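Local coordinates for cytosine deaminase (Klebsiella pneumoniae, PDB 4R85), which hydrolytically deaminates cytosine and 5-methylcytosine, probably with the help of an iron(II) ion bound in its amidohydrolase-fold barrel, at residues A[80-83]-A[84-87]; A[92-95]-A[96-100]; A[182-185]-A[186-189]; A[225-228]-A[229-233]. One frame throughout, in Å; residues are numbered along the deposited sequence.

Interaction 1 (A[80-83]-A[84-87])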
# COMPACT_ATOMS: atom_id res chain seq x y z
N ILE A 80 -13.99 12.41 -14.73
CA ILE A 80 -15.28 13.09 -14.81
C ILE A 80 -15.92 12.92 -16.19
O ILE A 80 -17.12 12.68 -16.31
CB ILE A 80 -15.12 14.59 -14.49
CG1 ILE A 80 -14.67 14.75 -13.04
CG2 ILE A 80 -16.44 15.35 -14.77
CD1 ILE A 80 -14.14 16.14 -12.69
N THR A 81 -15.10 13.01 -17.23
CA THR A 81 -15.61 12.77 -18.59
C THR A 81 -16.19 11.37 -18.74
O THR A 81 -17.27 11.19 -19.31
CB THR A 81 -14.51 12.99 -19.64
OG1 THR A 81 -14.11 14.36 -19.61
CG2 THR A 81 -15.02 12.63 -21.05
N ARG A 82 -15.48 10.38 -18.21
CA ARG A 82 -15.91 8.99 -18.34
C ARG A 82 -17.18 8.74 -17.53
O ARG A 82 -18.07 8.01 -17.96
CB ARG A 82 -14.81 8.03 -17.87
CG ARG A 82 -13.54 8.08 -18.70
CD ARG A 82 -13.73 7.49 -20.11
NE ARG A 82 -12.59 7.86 -20.94
CZ ARG A 82 -12.65 8.66 -22.00
NH1 ARG A 82 -11.55 8.96 -22.67
NH2 ARG A 82 -13.82 9.17 -22.40
N TRP A 83 -17.24 9.36 -16.35
CA TRP A 83 -18.41 9.24 -15.49
C TRP A 83 -19.62 9.84 -16.16
O TRP A 83 -20.72 9.30 -16.09
CB TRP A 83 -18.15 9.92 -14.13
CG TRP A 83 -19.36 9.96 -13.25
CD1 TRP A 83 -19.95 11.07 -12.71
CD2 TRP A 83 -20.14 8.84 -12.80
NE1 TRP A 83 -21.04 10.71 -11.96
CE2 TRP A 83 -21.18 9.35 -11.99
CE3 TRP A 83 -20.07 7.45 -13.01
CZ2 TRP A 83 -22.13 8.52 -11.38
CZ3 TRP A 83 -21.02 6.63 -12.40
CH2 TRP A 83 -22.03 7.17 -11.60
N SER A 84 -19.41 10.98 -16.82
CA SER A 84 -20.49 11.61 -17.59
C SER A 84 -21.06 10.67 -18.66
O SER A 84 -22.26 10.60 -18.87
CB SER A 84 -19.99 12.92 -18.21
OG SER A 84 -21.04 13.58 -18.89
N GLN A 85 -20.19 9.92 -19.34
CA GLN A 85 -20.64 8.91 -20.29
C GLN A 85 -21.44 7.80 -19.62
O GLN A 85 -22.45 7.32 -20.17
CB GLN A 85 -19.44 8.26 -20.98
CG GLN A 85 -18.64 9.17 -21.87
CD GLN A 85 -17.46 8.45 -22.47
OE1 GLN A 85 -16.50 8.13 -21.77
NE2 GLN A 85 -17.53 8.17 -23.77
N ARG A 86 -20.98 7.38 -18.45
CA ARG A 86 -21.60 6.28 -17.72
C ARG A 86 -22.97 6.69 -17.19
O ARG A 86 -23.88 5.86 -17.09
CB ARG A 86 -20.70 5.82 -16.56
CG ARG A 86 -21.24 4.63 -15.76
CD ARG A 86 -21.63 3.46 -16.68
NE ARG A 86 -21.95 2.26 -15.92
CZ ARG A 86 -23.15 1.99 -15.40
NH1 ARG A 86 -23.34 0.88 -14.72
NH2 ARG A 86 -24.15 2.85 -15.56
N LYS A 87 -23.12 7.97 -16.87
CA LYS A 87 -24.38 8.48 -16.31
C LYS A 87 -25.57 8.29 -17.24
O LYS A 87 -26.71 8.23 -16.78
CB LYS A 87 -24.26 9.95 -15.92
CG LYS A 87 -23.66 10.15 -14.55
CD LYS A 87 -22.89 11.45 -14.48
CE LYS A 87 -23.78 12.64 -14.29
NZ LYS A 87 -22.97 13.88 -14.07

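Interaction 2 (A[92-95]-A[96-100])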
# COMPACT_ATOMS: atom_id res chain seq x y z
N PRO A 92 -31.77 3.23 -11.25
CA PRO A 92 -31.83 2.94 -9.81
C PRO A 92 -31.48 1.48 -9.49
O PRO A 92 -30.76 1.24 -8.53
CB PRO A 92 -33.30 3.22 -9.46
CG PRO A 92 -33.73 4.25 -10.48
CD PRO A 92 -33.01 3.86 -11.74
N GLU A 93 -31.97 0.53 -10.28
CA GLU A 93 -31.67 -0.88 -9.99
C GLU A 93 -30.20 -1.22 -10.21
O GLU A 93 -29.61 -1.99 -9.45
CB GLU A 93 -32.58 -1.81 -10.80
CG GLU A 93 -32.50 -3.25 -10.35
CD GLU A 93 -32.54 -3.39 -8.83
OE1 GLU A 93 -33.50 -2.87 -8.20
OE2 GLU A 93 -31.62 -4.01 -8.27
N ASP A 94 -29.61 -0.65 -11.26
CA ASP A 94 -28.17 -0.78 -11.52
C ASP A 94 -27.36 -0.23 -10.35
O ASP A 94 -26.42 -0.87 -9.86
CB ASP A 94 -27.84 -0.03 -12.82
CG ASP A 94 -26.35 0.26 -12.99
OD1 ASP A 94 -25.54 -0.69 -12.92
OD2 ASP A 94 -26.00 1.44 -13.20
N THR A 95 -27.73 0.95 -9.88
CA THR A 95 -27.01 1.59 -8.79
C THR A 95 -27.12 0.76 -7.52
O THR A 95 -26.13 0.51 -6.83
CB THR A 95 -27.54 3.00 -8.54
OG1 THR A 95 -27.39 3.77 -9.74
CG2 THR A 95 -26.80 3.69 -7.38
N ARG A 96 -28.33 0.31 -7.24
CA ARG A 96 -28.59 -0.48 -6.04
C ARG A 96 -27.71 -1.73 -5.97
O ARG A 96 -27.11 -2.02 -4.93
CB ARG A 96 -30.06 -0.89 -5.99
CG ARG A 96 -30.39 -1.84 -4.87
CD ARG A 96 -31.87 -2.22 -4.91
NE ARG A 96 -32.19 -3.21 -3.90
CZ ARG A 96 -32.11 -4.52 -4.11
NH1 ARG A 96 -31.74 -4.98 -5.30
NH2 ARG A 96 -32.41 -5.37 -3.13
N GLN A 97 -27.64 -2.46 -7.08
CA GLN A 97 -26.89 -3.71 -7.12
C GLN A 97 -25.39 -3.51 -6.90
O GLN A 97 -24.77 -4.24 -6.12
CB GLN A 97 -27.15 -4.45 -8.44
CG GLN A 97 -28.58 -4.97 -8.54
CD GLN A 97 -28.93 -5.42 -9.94
OE1 GLN A 97 -28.23 -5.11 -10.90
NE2 GLN A 97 -30.04 -6.15 -10.07
N ARG A 98 -24.82 -2.51 -7.57
CA ARG A 98 -23.40 -2.19 -7.40
C ARG A 98 -23.10 -1.66 -6.00
O ARG A 98 -22.09 -2.02 -5.39
CB ARG A 98 -22.95 -1.17 -8.45
CG ARG A 98 -22.95 -1.72 -9.87
CD ARG A 98 -22.44 -0.68 -10.90
NE ARG A 98 -23.42 0.39 -11.14
CZ ARG A 98 -23.39 1.59 -10.56
NH1 ARG A 98 -22.45 1.90 -9.68
NH2 ARG A 98 -24.33 2.48 -10.84
N ALA A 99 -23.97 -0.79 -5.49
CA ALA A 99 -23.77 -0.23 -4.16
C ALA A 99 -23.81 -1.33 -3.09
O ALA A 99 -22.98 -1.36 -2.18
CB ALA A 99 -24.82 0.84 -3.87
N LEU A 100 -24.77 -2.24 -3.23
CA LEU A 100 -24.92 -3.32 -2.26
C LEU A 100 -23.72 -4.26 -2.27
O LEU A 100 -23.27 -4.69 -1.21
CB LEU A 100 -26.21 -4.09 -2.50
CG LEU A 100 -27.46 -3.34 -2.05
CD1 LEU A 100 -28.70 -4.15 -2.38
CD2 LEU A 100 -27.39 -3.02 -0.55

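Interaction 3 (A[182-185]-A[186-189])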
# COMPACT_ATOMS: atom_id res chain seq x y z
N GLU A 182 -15.39 24.61 -10.34
CA GLU A 182 -16.23 25.64 -10.94
C GLU A 182 -15.43 26.42 -11.99
O GLU A 182 -14.20 26.53 -11.90
CB GLU A 182 -16.81 26.59 -9.89
CG GLU A 182 -17.52 25.88 -8.72
CD GLU A 182 -18.91 25.38 -9.08
OE1 GLU A 182 -19.51 24.68 -8.23
OE2 GLU A 182 -19.41 25.69 -10.19
N ASN A 183 -16.13 26.96 -12.98
CA ASN A 183 -15.49 27.49 -14.19
C ASN A 183 -14.59 28.71 -13.96
O ASN A 183 -13.64 28.93 -14.72
CB ASN A 183 -16.55 27.81 -15.25
CG ASN A 183 -17.16 26.57 -15.87
OD1 ASN A 183 -16.64 25.46 -15.73
ND2 ASN A 183 -18.28 26.75 -16.57
N THR A 184 -14.91 29.52 -12.96
CA THR A 184 -14.07 30.67 -12.62
C THR A 184 -13.86 30.70 -11.12
O THR A 184 -14.63 30.11 -10.36
CB THR A 184 -14.69 32.02 -13.04
OG1 THR A 184 -15.86 32.29 -12.25
CG2 THR A 184 -15.06 32.01 -14.51
N ARG A 185 -12.82 31.41 -10.70
CA ARG A 185 -12.53 31.55 -9.28
C ARG A 185 -13.71 32.17 -8.54
O ARG A 185 -14.05 31.73 -7.44
CB ARG A 185 -11.28 32.39 -9.08
CG ARG A 185 -10.89 32.59 -7.61
CD ARG A 185 -11.40 33.94 -7.08
NE ARG A 185 -11.08 34.14 -5.67
CZ ARG A 185 -11.61 35.10 -4.92
NH1 ARG A 185 -11.27 35.21 -3.65
NH2 ARG A 185 -12.49 35.95 -5.45
N ASP A 186 -14.33 33.19 -9.12
CA ASP A 186 -15.44 33.86 -8.45
C ASP A 186 -16.64 32.93 -8.26
O ASP A 186 -17.36 33.02 -7.26
CB ASP A 186 -15.86 35.14 -9.18
CG ASP A 186 -14.86 36.28 -8.97
OD1 ASP A 186 -13.89 36.10 -8.20
OD2 ASP A 186 -15.04 37.37 -9.56
N LYS A 187 -16.87 32.05 -9.23
CA LYS A 187 -17.95 31.07 -9.12
C LYS A 187 -17.62 29.97 -8.12
O LYS A 187 -18.51 29.41 -7.48
CB LYS A 187 -18.31 30.50 -10.50
CG LYS A 187 -19.12 31.52 -11.30
CD LYS A 187 -19.58 30.99 -12.64
CE LYS A 187 -20.24 32.12 -13.41
NZ LYS A 187 -20.99 31.64 -14.61
N GLY A 188 -16.34 29.66 -7.98
CA GLY A 188 -15.90 28.76 -6.93
C GLY A 188 -16.27 29.34 -5.58
O GLY A 188 -16.80 28.65 -4.71
N VAL A 189 -16.03 30.64 -5.40
CA VAL A 189 -16.33 31.28 -4.12
C VAL A 189 -17.83 31.34 -3.87
O VAL A 189 -18.29 31.01 -2.77
CB VAL A 189 -15.68 32.68 -4.02
CG1 VAL A 189 -16.24 33.46 -2.83
CG2 VAL A 189 -14.16 32.55 -3.93

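Interaction 4 (A[225-228]-A[229-233])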
# COMPACT_ATOMS: atom_id res chain seq x y z
N ALA A 225 -13.40 27.24 5.40
CA ALA A 225 -13.07 27.28 6.82
C ALA A 225 -13.57 28.58 7.44
O ALA A 225 -14.08 28.59 8.57
CB ALA A 225 -11.55 27.12 7.03
N GLU A 226 -13.44 29.69 6.72
CA GLU A 226 -13.93 30.96 7.26
C GLU A 226 -15.46 30.98 7.42
O GLU A 226 -15.98 31.47 8.42
CB GLU A 226 -13.42 32.17 6.47
CG GLU A 226 -13.99 33.54 6.90
CD GLU A 226 -13.59 33.99 8.32
OE1 GLU A 226 -12.89 33.26 9.04
OE2 GLU A 226 -14.00 35.10 8.71
N GLU A 227 -16.19 30.45 6.43
CA GLU A 227 -17.64 30.37 6.57
C GLU A 227 -18.02 29.50 7.76
O GLU A 227 -18.92 29.84 8.52
CB GLU A 227 -18.27 29.83 5.28
CG GLU A 227 -18.21 30.86 4.14
CD GLU A 227 -18.76 32.21 4.59
OE1 GLU A 227 -18.05 33.24 4.43
OE2 GLU A 227 -19.90 32.26 5.11
N ALA A 228 -17.33 28.37 7.91
CA ALA A 228 -17.62 27.49 9.02
C ALA A 228 -17.37 28.20 10.36
O ALA A 228 -18.15 28.05 11.30
CB ALA A 228 -16.77 26.24 8.92
N ARG A 229 -16.28 28.97 10.43
CA ARG A 229 -15.91 29.66 11.68
C ARG A 229 -16.94 30.73 12.04
O ARG A 229 -17.44 30.78 13.16
CB ARG A 229 -14.51 30.30 11.56
CG ARG A 229 -14.00 30.91 12.89
CD ARG A 229 -12.83 31.88 12.67
NE ARG A 229 -13.24 33.05 11.90
CZ ARG A 229 -13.79 34.14 12.43
NH1 ARG A 229 -13.98 34.22 13.74
NH2 ARG A 229 -14.14 35.16 11.64
N VAL A 230 -17.26 31.57 11.06
CA VAL A 230 -18.22 32.67 11.25
C VAL A 230 -19.61 32.16 11.62
O VAL A 230 -20.31 32.75 12.45
CB VAL A 230 -18.29 33.54 9.97
CG1 VAL A 230 -19.55 34.39 9.95
CG2 VAL A 230 -17.04 34.40 9.87
N ARG A 231 -20.01 31.04 11.02
CA ARG A 231 -21.35 30.50 11.22
C ARG A 231 -21.40 29.60 12.46
O ARG A 231 -22.47 29.19 12.88
CB ARG A 231 -21.80 29.74 9.97
CG ARG A 231 -22.05 30.63 8.75
CD ARG A 231 -22.02 29.79 7.49
NE ARG A 231 -21.91 30.60 6.26
CZ ARG A 231 -22.91 30.83 5.41
NH1 ARG A 231 -24.11 30.32 5.64
NH2 ARG A 231 -22.69 31.56 4.32
N GLY A 232 -20.24 29.31 13.03
CA GLY A 232 -20.16 28.47 14.21
C GLY A 232 -20.49 27.01 13.93
O GLY A 232 -21.00 26.30 14.80
N MET A 233 -20.20 26.54 12.72
CA MET A 233 -20.56 25.17 12.37
C MET A 233 -19.37 24.26 12.07
O MET A 233 -19.51 23.26 11.37
CB MET A 233 -21.60 25.16 11.22
CG MET A 233 -21.29 26.05 10.04
SD MET A 233 -22.71 26.29 8.91
CE MET A 233 -23.04 24.61 8.39

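Interaction 1 (A[80-83]-A[84-87])
Lys87 lays its aliphatic chain across the indole of Trp83, one helical turn back. CD stands 3.5 Å from the centroid of the five-membered ring, over its face, a CH-pi contact, and the two side chains cross at about a right angle. CG follows over the same face, 3.6 Å above the ring plane. Arg86 CG approaches the six-membered part of the indole, 3.9 Å from Trp83 CZ3. On another side of the helix Arg82 NH2 donates to Gln85 OE1 at 2.9 Å, arriving 49° above the carbonyl plane and so off the lone pairs. All of this lies on helix 76-87, which follows the first barrel strand of the amidohydrolase fold; the side chain of Ile80 comes within about 5 Å of the bound 5-methylcytosine, and the Trp83 ring meets Trp314 of the ligand pocket. A long methylene chain suits position 87 because it can cover an aromatic face and still carry a charge beyond it: the bend at CG-CD (chi3 80°) turns the amine past the ring, and NZ reaches salt bridges with Asp119 and Glu152. Asp119 also accepts from Trp83 NE1, so one carboxylate fixes both members of the pair. The guanidinium of Arg86 runs on to Glu67. That of Arg82 is held by Glu78 at NH1 and the carbonyl of Trp70 at NE, while Gln85 NE2 donates to Glu69, which settles which way the amide is turned.

Interaction 2 (A[92-95]-A[96-100])
The opening turns of helix 92-108, on the outside of the barrel, are tied by two acid-arginine pairs of different spacing. In the i to i+4 pair, Arg98 grips Asp94 side-on: NE donates to OD1 at 3.0 Å and NH2 to OD2 at 3.1 Å. Both oxygens lie in the guanidinium plane, yet the nitrogens meet the carboxylate from above its own plane, with the two planes 51° apart. The fold-back at chi3 (-73°) brings the guanidinium round to Asp94 and lays one face over Thr95 CA. NH1 continues to the carbonyls of Asp60 and Thr62, and Asp94 OD2 also takes a salt bridge from NH1 of Arg86 on the preceding helix. The i to i+3 pair is simpler. Glu93 and Arg96 run side by side, and NH1 donates to the syn lone pair of OE2 at 3.1 Å, a fairly bent bond of 144°. An extended arginine suits this place, since its guanidinium can also reach Glu137 while Leu100 CD1 packs over the centre of one face. Thr95 is small enough to fit against Ala127 and Ala130 of helix 126-137, and its OG1 bonds back to the carbonyl of Thr91. Acids in the first turn also suit the positive end of the helix dipole. With Arg98 and Arg86 both pulling on Asp94, the carboxylate is likely to stay ionised, and it probably offsets the closeness of the two arginines.

Interaction 3 (A[182-185]-A[186-189])
Thr184, with an extended backbone, leads out of an irregular loop into helix 185-202, where Gly188 N donates to Thr184 O at 3.0 Å and Val189 N to the carbonyl of Arg185. Thr184 occupies the N-cap. Its OG1 sits between the backbone N and the carbonyl carbon (chi1 68°), which aims the oxygen at the first turn, and it accepts from Lys187 N at 3.2 Å with an angle of 155°. Threonine suits the cap because its hydroxyl can stand in for the missing carbonyl of a preceding turn. The same oxygen lies 3.5 Å from Lys187 CG, so the start of the lysine chain lies against the cap while the rest extends away from it. The capped turn begins this helix of the outer layer after the loop that follows the short barrel strand 174-175. On one side of the turn Arg185 runs forward over the next residues. Val189 CG2 stands 3.7 Å above the centre of its guanidinium, a methyl of the beta-branched valine against a flat face. At the edge, NH2 makes a salt bridge to Asp186 OD1 at 3.1 Å, with the oxygen in the guanidinium plane and the carboxylate turned 66° from it. Glu182 packs differently: its CB lies 3.6 Å from Gly188 N and its CG 3.8 Å from Gly188 CA, so the methylenes rest against the glycine backbone. A bend at chi2 carries its carboxylate away from the helix, and the two oxygens accept from Ile154 N, Glu155 N and Ser156, tying the loop before the helix to a neighbouring loop.

Interaction 4 (A[225-228]-A[229-233])
Arg231 and Glu227 meet on the side of the helix that faces helix 185-202. NE donates to OE2 at 2.8 Å through the anti lone pair, and NH2 reaches the same oxygen at 3.0 Å from above the carboxylate plane, so one atom takes both bonds while the two planes stand 76° apart. The arginine is extended from CG to NE, with CB and CG each 3.2 Å from the carbonyl oxygen of Glu227. Beyond the pair, NH1 bridges to Asp197 and bonds to Gln200 of helix 185-202, and Glu227 touches Met193 there. Ala225 and Ala228 are small enough to let Ile265 approach, and Ala225 also lies against helix 250-263. The solvent side is built from the i to i+3 pair Glu226-Arg229. Here the grip is more nearly coplanar: NE to OE1 and NH2 to OE2 are both 2.9 Å, each met on the syn side, with the planes only 28° apart. A bend at chi3 of Arg229 turns the guanidinium back along the glutamate. Val230, exposed beside it, brings CG2 to 3.3 Å from Glu226 OE2. At the C-terminal end Met233 N donates to Ala228 O at 2.9 Å, and Gly232 takes a positive phi of 70°, a value that favours glycine. This is a Schellman motif, closing the helix of the beta-alpha-beta unit formed by strand 205-209, helix 220-231 and strand 237-240.

In the fold
All four are local contacts along or at the ends of helices: interactions 2, 3 and 4 in the outer layer of the barrel, interaction 1 close to the ligand and built around an aromatic ring. All are partly buried; interaction 1 has the most buried residues, interaction 3 the most exposed side chains (Thr184, Arg185, Asp186, Lys187). The Arg86-Asp94 salt bridge joins interactions 1 and 2, linking consecutive helices. Interactions 3 and 4 belong to helices 185-202 and 220-231, which touch through Glu227 and Arg231, with Met233 just past the helix end, although the contacts themselves stay about 7 Å apart at their nearest atoms. Interaction 3 begins its helix, whereas interaction 4 ends its own. Acid-arginine pairs recur in interactions 2, 3 and 4.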